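Long-range contacts in DNA polymerase beta (Leishmania infantum, PDB 4P4P), which probably acts in base excision repair as a DNA polymerase of the X family, adding deoxyribonucleotides to DNA strands: residues K243-G248 / R271-L276; T284-F289 / R357-V362; L182-Y187 / D198-R203. All blocks are in the same frame, centred on the assembly; numbering follows the deposited sequence.

Contact 1: K243-G248 / R271-L276; sequences KYMGMG and RVDIRL. With nucleotides of chain B; nucleotides of chain D.
Four backbone hydrogen bonds join Tyr-244 to Ile-274 and Gly-246 to Val-272, the hydrogen-bonded pairs of an antiparallel register. The straightest runs from Tyr-244 N to Ile-274 O (2.8 Å, 175° at the hydrogen). The pairs between and beside them, Lys-243/Arg-275, Met-245/Asp-273 and Met-247/Arg-271, are non-hydrogen-bonded, and their side chains share one face.

Polar bonds beyond the strand pairing centre on Arg-271. Its NH1 reaches Gly-246 O at 3.2 Å, in the carbonyl plane on a lone pair, whereas Val-272 N comes to that oxygen from above the plane. Turns at chi2 (-80°) and chi3 (-71°) bring the guanidinium round toward strand 243-248, and NH1 and NH2 both grip Asp-273 OD1 end-on, each at 2.9 Å. NH2 also binds OP1 of DC6 in chain B (2.8 Å). The backbone Lys-243 N donates to OP1 of DC9 in chain D (2.8 Å).

In packing, Lys-243 CD lies over one face of the Arg-275 guanidinium, 3.4 Å from NE, and the Met-247 side chain crosses that of Arg-271 at about a right angle, SD 3.7 Å from CD. On the opposite face Tyr-244 CD2 meets Ile-274 CD1 at 4.2 Å, against helix 219-229.

Arg-271 and Asp-273 touch the metal ligand Asp-196. This places the pair in the DNA-facing active site of the family X palm, where Asp-273 probably occupies the third conserved acidic position.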
loop_
_atom_site.group_PDB
_atom_site.type_symbol
_atom_site.label_atom_id
_atom_site.label_comp_id
_atom_site.label_asym_id
_atom_site.label_seq_id
_atom_site.Cartn_x
_atom_site.Cartn_y
_atom_site.Cartn_z
ATOM N N LYS A 243 3.405 4.363 6.220
ATOM C CA LYS A 243 3.438 3.129 5.450
ATOM C C LYS A 243 4.651 2.248 5.708
ATOM O O LYS A 243 5.795 2.711 5.670
ATOM C CB LYS A 243 3.353 3.436 3.951
ATOM C CG LYS A 243 3.616 2.227 3.083
ATOM C CD LYS A 243 2.749 2.223 1.864
ATOM C CE LYS A 243 3.576 2.158 0.620
ATOM N NZ LYS A 243 4.590 3.226 0.657
ATOM N N TYR A 244 4.381 0.970 5.949
ATOM C CA TYR A 244 5.418 -0.044 6.083
ATOM C C TYR A 244 5.340 -1.019 4.907
ATOM O O TYR A 244 4.251 -1.466 4.541
ATOM C CB TYR A 244 5.259 -0.832 7.390
ATOM C CG TYR A 244 6.137 -2.079 7.424
ATOM C CD1 TYR A 244 7.449 -2.021 7.888
ATOM C CD2 TYR A 244 5.661 -3.306 6.966
ATOM C CE1 TYR A 244 8.256 -3.160 7.916
ATOM C CE2 TYR A 244 6.464 -4.446 6.978
ATOM C CZ TYR A 244 7.757 -4.363 7.457
ATOM O OH TYR A 244 8.550 -5.482 7.473
ATOM N N MET A 245 6.491 -1.341 4.318
ATOM C CA MET A 245 6.575 -2.400 3.302
ATOM C C MET A 245 7.709 -3.347 3.681
ATOM O O MET A 245 8.837 -2.911 3.875
ATOM C CB MET A 245 6.846 -1.811 1.911
ATOM C CG MET A 245 5.747 -0.868 1.417
ATOM S SD MET A 245 5.865 -0.448 -0.340
ATOM C CE MET A 245 7.472 0.346 -0.391
ATOM N N GLY A 246 7.421 -4.639 3.793
ATOM C CA GLY A 246 8.472 -5.592 4.115
ATOM C C GLY A 246 8.099 -7.039 3.870
ATOM O O GLY A 246 7.234 -7.341 3.040
ATOM N N MET A 247 8.765 -7.937 4.591
ATOM C CA MET A 247 8.511 -9.371 4.462
ATOM C C MET A 247 8.021 -9.932 5.778
ATOM O O MET A 247 8.610 -9.670 6.836
ATOM C CB MET A 247 9.773 -10.126 4.033
ATOM C CG MET A 247 10.432 -9.604 2.761
ATOM S SD MET A 247 9.424 -9.749 1.263
ATOM C CE MET A 247 8.988 -11.481 1.258
ATOM N N GLY A 248 6.933 -10.694 5.711
ATOM C CA GLY A 248 6.349 -11.293 6.891
ATOM C C GLY A 248 6.130 -12.776 6.685
ATOM O O GLY A 248 5.749 -13.214 5.600
ATOM N N ARG A 271 5.299 -10.688 1.007
ATOM C CA ARG A 271 5.256 -9.235 1.014
ATOM C C ARG A 271 4.095 -8.774 1.901
ATOM O O ARG A 271 2.961 -9.216 1.733
ATOM C CB ARG A 271 5.120 -8.691 -0.401
ATOM C CG ARG A 271 6.444 -8.679 -1.167
ATOM C CD ARG A 271 7.295 -7.467 -0.762
ATOM N NE ARG A 271 6.721 -6.229 -1.276
ATOM C CZ ARG A 271 6.029 -5.360 -0.542
ATOM N NH1 ARG A 271 5.842 -5.589 0.751
ATOM N NH2 ARG A 271 5.536 -4.256 -1.098
ATOM N N VAL A 272 4.407 -7.918 2.871
ATOM C CA VAL A 272 3.406 -7.313 3.739
ATOM C C VAL A 272 3.470 -5.783 3.650
ATOM O O VAL A 272 4.518 -5.182 3.841
ATOM C CB VAL A 272 3.582 -7.753 5.212
ATOM C CG1 VAL A 272 2.547 -7.071 6.095
ATOM C CG2 VAL A 272 3.463 -9.284 5.337
ATOM N N ASP A 273 2.349 -5.159 3.324
ATOM C CA ASP A 273 2.248 -3.714 3.403
ATOM C C ASP A 273 1.288 -3.370 4.529
ATOM O O ASP A 273 0.263 -4.020 4.701
ATOM C CB ASP A 273 1.742 -3.114 2.089
ATOM C CG ASP A 273 2.775 -3.162 0.980
ATOM O OD1 ASP A 273 3.946 -3.491 1.257
ATOM O OD2 ASP A 273 2.418 -2.849 -0.172
ATOM N N ILE A 274 1.632 -2.360 5.314
ATOM C CA ILE A 274 0.716 -1.875 6.341
ATOM C C ILE A 274 0.622 -0.371 6.219
ATOM O O ILE A 274 1.647 0.336 6.248
ATOM C CB ILE A 274 1.177 -2.228 7.769
ATOM C CG1 ILE A 274 1.472 -3.724 7.890
ATOM C CG2 ILE A 274 0.117 -1.814 8.790
ATOM C CD1 ILE A 274 2.193 -4.108 9.199
ATOM N N ARG A 275 -0.607 0.117 6.068
ATOM C CA ARG A 275 -0.843 1.556 6.035
ATOM C C ARG A 275 -1.677 2.026 7.235
ATOM O O ARG A 275 -2.708 1.433 7.566
ATOM C CB ARG A 275 -1.491 1.963 4.711
ATOM C CG ARG A 275 -0.580 1.744 3.507
ATOM C CD ARG A 275 -1.335 1.963 2.217
ATOM N NE ARG A 275 -0.518 1.768 1.019
ATOM C CZ ARG A 275 -0.325 0.591 0.427
ATOM N NH1 ARG A 275 -0.872 -0.515 0.929
ATOM N NH2 ARG A 275 0.412 0.525 -0.667
ATOM N N LEU A 276 -1.190 3.078 7.886
ATOM C CA LEU A 276 -1.855 3.705 9.019
ATOM C C LEU A 276 -2.771 4.816 8.502
ATOM O O LEU A 276 -2.292 5.786 7.926
ATOM C CB LEU A 276 -0.813 4.305 9.971
ATOM C CG LEU A 276 -1.400 5.108 11.137
ATOM C CD1 LEU A 276 -2.326 4.231 11.974
ATOM C CD2 LEU A 276 -0.307 5.699 12.000
ATOM P P DC B 6 5.454 -3.065 -4.840
ATOM O OP1 DC B 6 5.590 -4.201 -3.905
ATOM O OP2 DC B 6 5.453 -3.295 -6.299
ATOM O "O5'" DC B 6 4.110 -2.247 -4.515
ATOM C "C5'" DC B 6 3.648 -2.123 -3.166
ATOM C "C4'" DC B 6 2.323 -1.391 -3.127
ATOM O "O4'" DC B 6 2.559 -0.007 -3.471
ATOM C "C3'" DC B 6 1.308 -1.807 -4.189
ATOM O "O3'" DC B 6 0.797 -3.117 -3.968
ATOM C "C2'" DC B 6 0.337 -0.649 -4.120
ATOM C "C1'" DC B 6 1.372 0.482 -4.074
ATOM N N1 DC B 6 1.703 1.133 -5.376
ATOM C C2 DC B 6 0.979 2.285 -5.665
ATOM O O2 DC B 6 0.122 2.650 -4.850
ATOM N N3 DC B 6 1.225 2.953 -6.811
ATOM C C4 DC B 6 2.146 2.522 -7.663
ATOM N N4 DC B 6 2.305 3.253 -8.778
ATOM C C5 DC B 6 2.910 1.338 -7.398
ATOM C C6 DC B 6 2.659 0.683 -6.244
ATOM P P DC D 9 5.565 7.199 4.489
ATOM O OP1 DC D 9 5.286 6.441 5.731
ATOM O OP2 DC D 9 5.715 8.674 4.493
ATOM O "O5'" DC D 9 6.902 6.642 3.814
ATOM C "C5'" DC D 9 6.993 5.252 3.513
ATOM C "C4'" DC D 9 8.362 4.897 2.955
ATOM O "O4'" DC D 9 8.447 5.297 1.563
ATOM C "C3'" DC D 9 9.570 5.532 3.642
ATOM O "O3'" DC D 9 10.578 4.525 3.641
ATOM C "C2'" DC D 9 9.878 6.719 2.731
ATOM C "C1'" DC D 9 9.574 6.125 1.355
ATOM N N1 DC D 9 9.173 7.073 0.276
ATOM C C2 DC D 9 9.731 6.969 -1.003
ATOM O O2 DC D 9 10.581 6.105 -1.215
ATOM N N3 DC D 9 9.335 7.832 -1.977
ATOM C C4 DC D 9 8.411 8.756 -1.711
ATOM N N4 DC D 9 8.051 9.589 -2.695
ATOM C C5 DC D 9 7.819 8.874 -0.415
ATOM C C6 DC D 9 8.222 8.021 0.531
ATOM P P DA D 8 0.889 10.527 1.009
ATOM O OP1 DA D 8 0.253 10.699 2.338
ATOM O OP2 DA D 8 1.631 11.642 0.387
ATOM O "O5'" DA D 8 1.890 9.275 1.067
ATOM C "C5'" DA D 8 1.459 8.044 1.662
ATOM C "C4'" DA D 8 2.645 7.131 1.929
ATOM O "O4'" DA D 8 3.164 6.647 0.665
ATOM C "C3'" DA D 8 3.823 7.799 2.633
ATOM O "O3'" DA D 8 4.422 6.814 3.423
ATOM C "C2'" DA D 8 4.725 8.220 1.480
ATOM C "C1'" DA D 8 4.462 7.137 0.432
ATOM N N9 DA D 8 4.535 7.647 -0.934
ATOM C C8 DA D 8 3.857 8.712 -1.457
ATOM N N7 DA D 8 4.135 8.946 -2.718
ATOM C C5 DA D 8 5.063 7.964 -3.045
ATOM C C6 DA D 8 5.759 7.649 -4.240
ATOM N N6 DA D 8 5.630 8.327 -5.385
ATOM N N1 DA D 8 6.608 6.602 -4.215
ATOM C C2 DA D 8 6.748 5.916 -3.075
ATOM N N3 DA D 8 6.153 6.108 -1.900
ATOM C C4 DA D 8 5.315 7.158 -1.953
#

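Contact 2: T284-F289 / R357-V362. With nucleotides of chain B.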
loop_
_atom_site.group_PDB
_atom_site.type_symbol
_atom_site.label_atom_id
_atom_site.label_comp_id
_atom_site.label_asym_id
_atom_site.label_seq_id
_atom_site.Cartn_x
_atom_site.Cartn_y
_atom_site.Cartn_z
ATOM N N THR A 284 -12.611 5.425 2.191
ATOM C CA THR A 284 -11.844 5.809 1.002
ATOM C C THR A 284 -10.541 5.002 0.845
ATOM O O THR A 284 -10.114 4.713 -0.277
ATOM C CB THR A 284 -11.556 7.339 0.961
ATOM O OG1 THR A 284 -11.200 7.797 2.269
ATOM C CG2 THR A 284 -12.790 8.105 0.499
ATOM N N ALA A 285 -9.903 4.644 1.960
ATOM C CA ALA A 285 -8.670 3.836 1.922
ATOM C C ALA A 285 -8.968 2.374 1.585
ATOM O O ALA A 285 -8.196 1.716 0.877
ATOM C CB ALA A 285 -7.921 3.928 3.235
ATOM N N MET A 286 -10.091 1.873 2.089
ATOM C CA MET A 286 -10.561 0.547 1.693
ATOM C C MET A 286 -10.784 0.507 0.195
ATOM O O MET A 286 -10.434 -0.475 -0.465
ATOM C CB MET A 286 -11.852 0.161 2.426
ATOM C CG MET A 286 -11.635 -0.354 3.836
ATOM S SD MET A 286 -13.193 -0.444 4.738
ATOM C CE MET A 286 -14.069 -1.674 3.769
ATOM N N LEU A 287 -11.367 1.573 -0.348
ATOM C CA LEU A 287 -11.586 1.628 -1.786
ATOM C C LEU A 287 -10.246 1.571 -2.492
ATOM O O LEU A 287 -10.047 0.772 -3.407
ATOM C CB LEU A 287 -12.323 2.908 -2.199
ATOM C CG LEU A 287 -13.850 2.897 -2.205
ATOM C CD1 LEU A 287 -14.371 4.324 -2.325
ATOM C CD2 LEU A 287 -14.359 2.034 -3.347
ATOM N N THR A 288 -9.319 2.421 -2.056
ATOM C CA THR A 288 -8.065 2.565 -2.770
ATOM C C THR A 288 -7.261 1.270 -2.695
ATOM O O THR A 288 -6.701 0.811 -3.692
ATOM C CB THR A 288 -7.213 3.740 -2.212
ATOM O OG1 THR A 288 -7.890 4.986 -2.455
ATOM C CG2 THR A 288 -5.846 3.779 -2.895
ATOM N N PHE A 289 -7.208 0.682 -1.515
ATOM C CA PHE A 289 -6.257 -0.395 -1.306
ATOM C C PHE A 289 -6.847 -1.772 -1.600
ATOM O O PHE A 289 -6.159 -2.778 -1.485
ATOM C CB PHE A 289 -5.604 -0.270 0.071
ATOM C CG PHE A 289 -4.837 1.015 0.233
ATOM C CD1 PHE A 289 -3.816 1.330 -0.644
ATOM C CD2 PHE A 289 -5.154 1.916 1.238
ATOM C CE1 PHE A 289 -3.118 2.518 -0.524
ATOM C CE2 PHE A 289 -4.454 3.096 1.366
ATOM C CZ PHE A 289 -3.433 3.399 0.480
ATOM N N ARG A 357 -19.182 7.323 5.127
ATOM C CA ARG A 357 -19.168 6.298 6.147
ATOM C C ARG A 357 -18.843 4.939 5.524
ATOM O O ARG A 357 -18.401 4.018 6.206
ATOM C CB ARG A 357 -20.532 6.270 6.851
ATOM C CG ARG A 357 -20.823 5.011 7.683
ATOM C CD ARG A 357 -22.335 4.880 7.996
ATOM N NE ARG A 357 -22.808 3.520 7.751
ATOM C CZ ARG A 357 -23.324 3.102 6.597
ATOM N NH1 ARG A 357 -23.461 3.947 5.578
ATOM N NH2 ARG A 357 -23.712 1.838 6.462
ATOM N N SER A 358 -19.047 4.823 4.214
ATOM C CA SER A 358 -18.966 3.533 3.544
ATOM C C SER A 358 -18.505 3.709 2.109
ATOM O O SER A 358 -18.643 4.783 1.526
ATOM C CB SER A 358 -20.343 2.854 3.537
ATOM O OG SER A 358 -21.229 3.568 2.688
ATOM N N GLU A 359 -17.977 2.637 1.526
ATOM C CA GLU A 359 -17.616 2.653 0.117
ATOM C C GLU A 359 -18.803 3.099 -0.727
ATOM O O GLU A 359 -18.654 3.900 -1.656
ATOM C CB GLU A 359 -17.150 1.263 -0.326
ATOM C CG GLU A 359 -15.833 0.799 0.336
ATOM C CD GLU A 359 -15.317 -0.502 -0.263
ATOM O OE1 GLU A 359 -16.098 -1.479 -0.332
ATOM O OE2 GLU A 359 -14.143 -0.542 -0.691
ATOM N N GLN A 360 -19.982 2.585 -0.388
ATOM C CA GLN A 360 -21.203 2.882 -1.135
ATOM C C GLN A 360 -21.427 4.390 -1.234
ATOM O O GLN A 360 -21.818 4.902 -2.289
ATOM C CB GLN A 360 -22.400 2.192 -0.473
ATOM C CG GLN A 360 -23.759 2.605 -1.030
ATOM C CD GLN A 360 -24.183 1.754 -2.204
ATOM O OE1 GLN A 360 -24.361 0.544 -2.071
ATOM N NE2 GLN A 360 -24.336 2.379 -3.368
ATOM N N ASP A 361 -21.159 5.105 -0.147
ATOM C CA ASP A 361 -21.292 6.562 -0.168
ATOM C C ASP A 361 -20.537 7.175 -1.345
ATOM O O ASP A 361 -21.031 8.111 -1.997
ATOM C CB ASP A 361 -20.793 7.197 1.138
ATOM C CG ASP A 361 -21.713 6.931 2.306
ATOM O OD1 ASP A 361 -22.935 6.766 2.088
ATOM O OD2 ASP A 361 -21.215 6.895 3.451
ATOM N N VAL A 362 -19.338 6.653 -1.617
ATOM C CA VAL A 362 -18.470 7.243 -2.638
ATOM C C VAL A 362 -19.026 7.021 -4.035
ATOM O O VAL A 362 -19.088 7.951 -4.836
ATOM C CB VAL A 362 -17.025 6.708 -2.567
ATOM C CG1 VAL A 362 -16.212 7.219 -3.747
ATOM C CG2 VAL A 362 -16.366 7.119 -1.247
ATOM P P DT B 7 -0.497 -3.373 -3.045
ATOM O OP1 DT B 7 -0.315 -2.642 -1.774
ATOM O OP2 DT B 7 -0.742 -4.835 -3.017
ATOM O "O5'" DT B 7 -1.702 -2.725 -3.888
ATOM C "C5'" DT B 7 -3.000 -2.706 -3.309
ATOM C "C4'" DT B 7 -3.883 -1.712 -4.030
ATOM O "O4'" DT B 7 -3.118 -0.546 -4.419
ATOM C "C3'" DT B 7 -4.458 -2.202 -5.348
ATOM O "O3'" DT B 7 -5.562 -3.041 -5.069
ATOM C "C2'" DT B 7 -4.886 -0.890 -5.982
ATOM C "C1'" DT B 7 -3.868 0.108 -5.426
ATOM N N1 DT B 7 -2.942 0.572 -6.471
ATOM C C2 DT B 7 -3.108 1.845 -6.933
ATOM O O2 DT B 7 -3.969 2.581 -6.499
ATOM N N3 DT B 7 -2.218 2.211 -7.906
ATOM C C4 DT B 7 -1.206 1.435 -8.446
ATOM O O4 DT B 7 -0.470 1.862 -9.329
ATOM C C5 DT B 7 -1.094 0.098 -7.921
ATOM C C7 DT B 7 -0.042 -0.846 -8.444
ATOM C C6 DT B 7 -1.963 -0.266 -6.970
#
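Glu-359 and Val-362 carry the contact with helix 282-290, and the residues around them fix the start of their own helix. Arg-357 N donates to Asp-361 OD2 at 2.7 Å, nearly along the C-O bond of the carboxylate. Ser-358 follows as N-cap: its OG accepts from Asp-361 N (3.2 Å, 154° at the hydrogen), and Ser-358 N returns a weak bond to Asp-361 OD2, completing a capping box.

Glu-359 turns its CG anti to the carbonyl carbon (chi1 -66°) and runs on extended, sliding past Leu-287 in the opposite direction. Its CG lies 3.8 Å from Leu-287 CG. OE2 comes 3.5 Å from Leu-287 N without a hydrogen bond and 3.9 Å from Met-286 CB. The carboxylate is instead held by salt bridges from Arg-376 to OE2 and from Arg-188 to OE1.

Val-362, one turn further on, meets Leu-287 tip to tip, with CD1 of the leucine 3.6 Å from CB of the valine. At the margin, the side chains of Val-362 and Thr-284 cross at about a right angle, CG2 to CG2 at 4.1 Å. Phe-295 and Met-299 of helix 293-305 pack against Leu-287 and Val-362. Such apolar packing beside a doubly bridged glutamate, tied to the palm through Arg-188, joins two helices of the thumb, one of which brings the edge of the Phe-289 ring to DT7 of chain B.

Contact 3: L182-Y187 / D198-R203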
loop_
_atom_site.group_PDB
_atom_site.type_symbol
_atom_site.label_atom_id
_atom_site.label_comp_id
_atom_site.label_asym_id
_atom_site.label_seq_id
_atom_site.Cartn_x
_atom_site.Cartn_y
_atom_site.Cartn_z
ATOM N N LEU A 182 -7.641 -4.335 8.831
ATOM C CA LEU A 182 -8.400 -4.893 7.722
ATOM C C LEU A 182 -7.442 -5.230 6.570
ATOM O O LEU A 182 -6.607 -4.402 6.182
ATOM C CB LEU A 182 -9.462 -3.895 7.258
ATOM C CG LEU A 182 -10.328 -4.361 6.079
ATOM C CD1 LEU A 182 -11.158 -5.591 6.454
ATOM C CD2 LEU A 182 -11.228 -3.241 5.572
ATOM N N ILE A 183 -7.540 -6.445 6.042
ATOM C CA ILE A 183 -6.737 -6.844 4.881
ATOM C C ILE A 183 -7.522 -6.592 3.602
ATOM O O ILE A 183 -8.656 -7.018 3.475
ATOM C CB ILE A 183 -6.314 -8.343 4.931
ATOM C CG1 ILE A 183 -5.608 -8.672 6.245
ATOM C CG2 ILE A 183 -5.387 -8.676 3.777
ATOM C CD1 ILE A 183 -4.401 -7.817 6.513
ATOM N N CYS A 184 -6.914 -5.885 2.662
ATOM C CA CYS A 184 -7.592 -5.516 1.429
ATOM C C CYS A 184 -6.978 -6.225 0.234
ATOM O O CYS A 184 -6.780 -7.440 0.263
ATOM C CB CYS A 184 -7.546 -3.992 1.240
ATOM S SG CYS A 184 -8.396 -3.094 2.573
ATOM N N GLY A 185 -6.691 -5.464 -0.821
ATOM C CA GLY A 185 -6.013 -5.989 -1.996
ATOM C C GLY A 185 -6.834 -7.023 -2.747
ATOM O O GLY A 185 -8.044 -7.156 -2.550
ATOM N N SER A 186 -6.171 -7.757 -3.626
ATOM C CA SER A 186 -6.843 -8.765 -4.431
ATOM C C SER A 186 -7.497 -9.825 -3.554
ATOM O O SER A 186 -8.488 -10.430 -3.949
ATOM C CB SER A 186 -5.861 -9.404 -5.424
ATOM O OG SER A 186 -4.893 -10.170 -4.734
ATOM N N TYR A 187 -6.953 -10.042 -2.360
ATOM C CA TYR A 187 -7.582 -10.945 -1.398
ATOM C C TYR A 187 -9.023 -10.535 -1.110
ATOM O O TYR A 187 -9.925 -11.369 -1.098
ATOM C CB TYR A 187 -6.774 -11.000 -0.099
ATOM C CG TYR A 187 -7.510 -11.601 1.085
ATOM C CD1 TYR A 187 -7.686 -12.975 1.204
ATOM C CD2 TYR A 187 -8.014 -10.790 2.092
ATOM C CE1 TYR A 187 -8.351 -13.519 2.291
ATOM C CE2 TYR A 187 -8.678 -11.322 3.176
ATOM C CZ TYR A 187 -8.844 -12.682 3.276
ATOM O OH TYR A 187 -9.502 -13.195 4.371
ATOM N N ASP A 198 -1.967 -6.957 2.295
ATOM C CA ASP A 198 -2.119 -5.515 2.152
ATOM C C ASP A 198 -3.092 -5.026 3.231
ATOM O O ASP A 198 -4.310 -5.174 3.118
ATOM C CB ASP A 198 -2.531 -5.233 0.695
ATOM C CG ASP A 198 -3.365 -3.988 0.518
ATOM O OD1 ASP A 198 -3.253 -3.037 1.318
ATOM O OD2 ASP A 198 -4.121 -3.958 -0.476
ATOM N N ALA A 199 -2.528 -4.471 4.300
ATOM C CA ALA A 199 -3.290 -4.207 5.522
ATOM C C ALA A 199 -3.526 -2.730 5.831
ATOM O O ALA A 199 -2.657 -1.888 5.617
ATOM C CB ALA A 199 -2.614 -4.872 6.714
ATOM N N ILE A 200 -4.710 -2.429 6.352
ATOM C CA ILE A 200 -4.985 -1.100 6.877
ATOM C C ILE A 200 -5.042 -1.121 8.401
ATOM O O ILE A 200 -5.759 -1.916 9.000
ATOM C CB ILE A 200 -6.318 -0.537 6.337
ATOM C CG1 ILE A 200 -6.202 -0.226 4.844
ATOM C CG2 ILE A 200 -6.714 0.714 7.098
ATOM C CD1 ILE A 200 -7.553 -0.038 4.173
ATOM N N LEU A 201 -4.264 -0.248 9.023
ATOM C CA LEU A 201 -4.320 -0.062 10.463
ATOM C C LEU A 201 -5.028 1.255 10.733
ATOM O O LEU A 201 -4.675 2.288 10.152
ATOM C CB LEU A 201 -2.906 -0.025 11.049
ATOM C CG LEU A 201 -2.793 0.244 12.548
ATOM C CD1 LEU A 201 -3.399 -0.895 13.331
ATOM C CD2 LEU A 201 -1.345 0.470 12.956
ATOM N N SER A 202 -6.034 1.222 11.598
ATOM C CA SER A 202 -6.810 2.427 11.885
ATOM C C SER A 202 -7.507 2.357 13.234
ATOM O O SER A 202 -7.777 1.273 13.753
ATOM C CB SER A 202 -7.850 2.656 10.785
ATOM O OG SER A 202 -8.783 1.595 10.750
ATOM N N ARG A 203 -7.790 3.521 13.810
ATOM C CA ARG A 203 -8.566 3.573 15.045
ATOM C C ARG A 203 -10.047 3.297 14.780
ATOM O O ARG A 203 -10.591 3.691 13.744
ATOM C CB ARG A 203 -8.340 4.899 15.771
ATOM C CG ARG A 203 -6.949 4.983 16.383
ATOM C CD ARG A 203 -6.612 6.381 16.884
ATOM N NE ARG A 203 -7.374 6.737 18.075
ATOM C CZ ARG A 203 -7.029 6.367 19.301
ATOM N NH1 ARG A 203 -5.939 5.624 19.482
ATOM N NH2 ARG A 203 -7.768 6.726 20.343
HETATM O O HOH W 1 -4.119 -8.410 0.966
#
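The nucleotidyltransferase motif of family X polymerases, a Gly-Ser turn followed in sequence by an Asp-X-Asp strand, brings Gly-185 beside Asp-198, a magnesium ligand. Strand 179-183 enters the turn antiparallel to strand 193-203. Leu-182 and Ile-200 form a hydrogen-bonded pair, with Ile-200 N to Leu-182 O at 2.7 Å and a return bond from Leu-182 N to Ile-200 O of 3.1 Å. One step on, Ile-183 faces Ala-199 in a non-hydrogen-bonded pair. Ile-183 CD1 presses against Ala-199 CB at 3.5 Å, tighter than usual van der Waals contact.

Beyond the strand, Cys-184 N still reaches Asp-198 O (2.7 Å). That bond is nearly straight (177° at the hydrogen) and lies almost in line with the C=O bond. Cys-184 SG meets Ile-200 CD1 at 3.6 Å. At the turn a water continues the pairing: it donates to Cys-184 O and accepts from Asp-198 N, 2.9 Å from each.

Asp-198 sets its CG anti to the backbone N (chi1 151°), which carries OD2 over to the start of the turn, 3.2 Å from Gly-185 CA. OD2 is also close to Gly-185 N, but the angle is too poor for a hydrogen bond; that N-H pairs with Phe-289 O instead. Both the carbonyl and the N-H of Asp-198 are thus tied to Cys-184, one directly and one through water, which probably fixes where the metal-binding side chain starts, while its carboxylate makes a weak, long ion pair with Arg-275.

How the contacts relate
From the N terminus, contact 3 closes first, a short excursion of ten residues between 182-187 and 198-203. Contact 1 closes next, spanning a 22-residue connection that is partly unmodelled, and contact 2 last, joining ends separated by 67 residues that include helices and two small two-stranded sheets. The three follow in series, with none nested or crossed. Contacts 1 and 3 share a sheet: strands 193-203 and 270-277 run parallel, with Asp-273 O and Arg-275 O facing Ala-199 N and Leu-201 N. Helix 282-290 follows strand 270-277 and returns to contact 3 through Phe-289 O and Gly-185 N, linking the thumb to the palm; Phe-289 also packs on Arg-275, joining contacts 1 and 2.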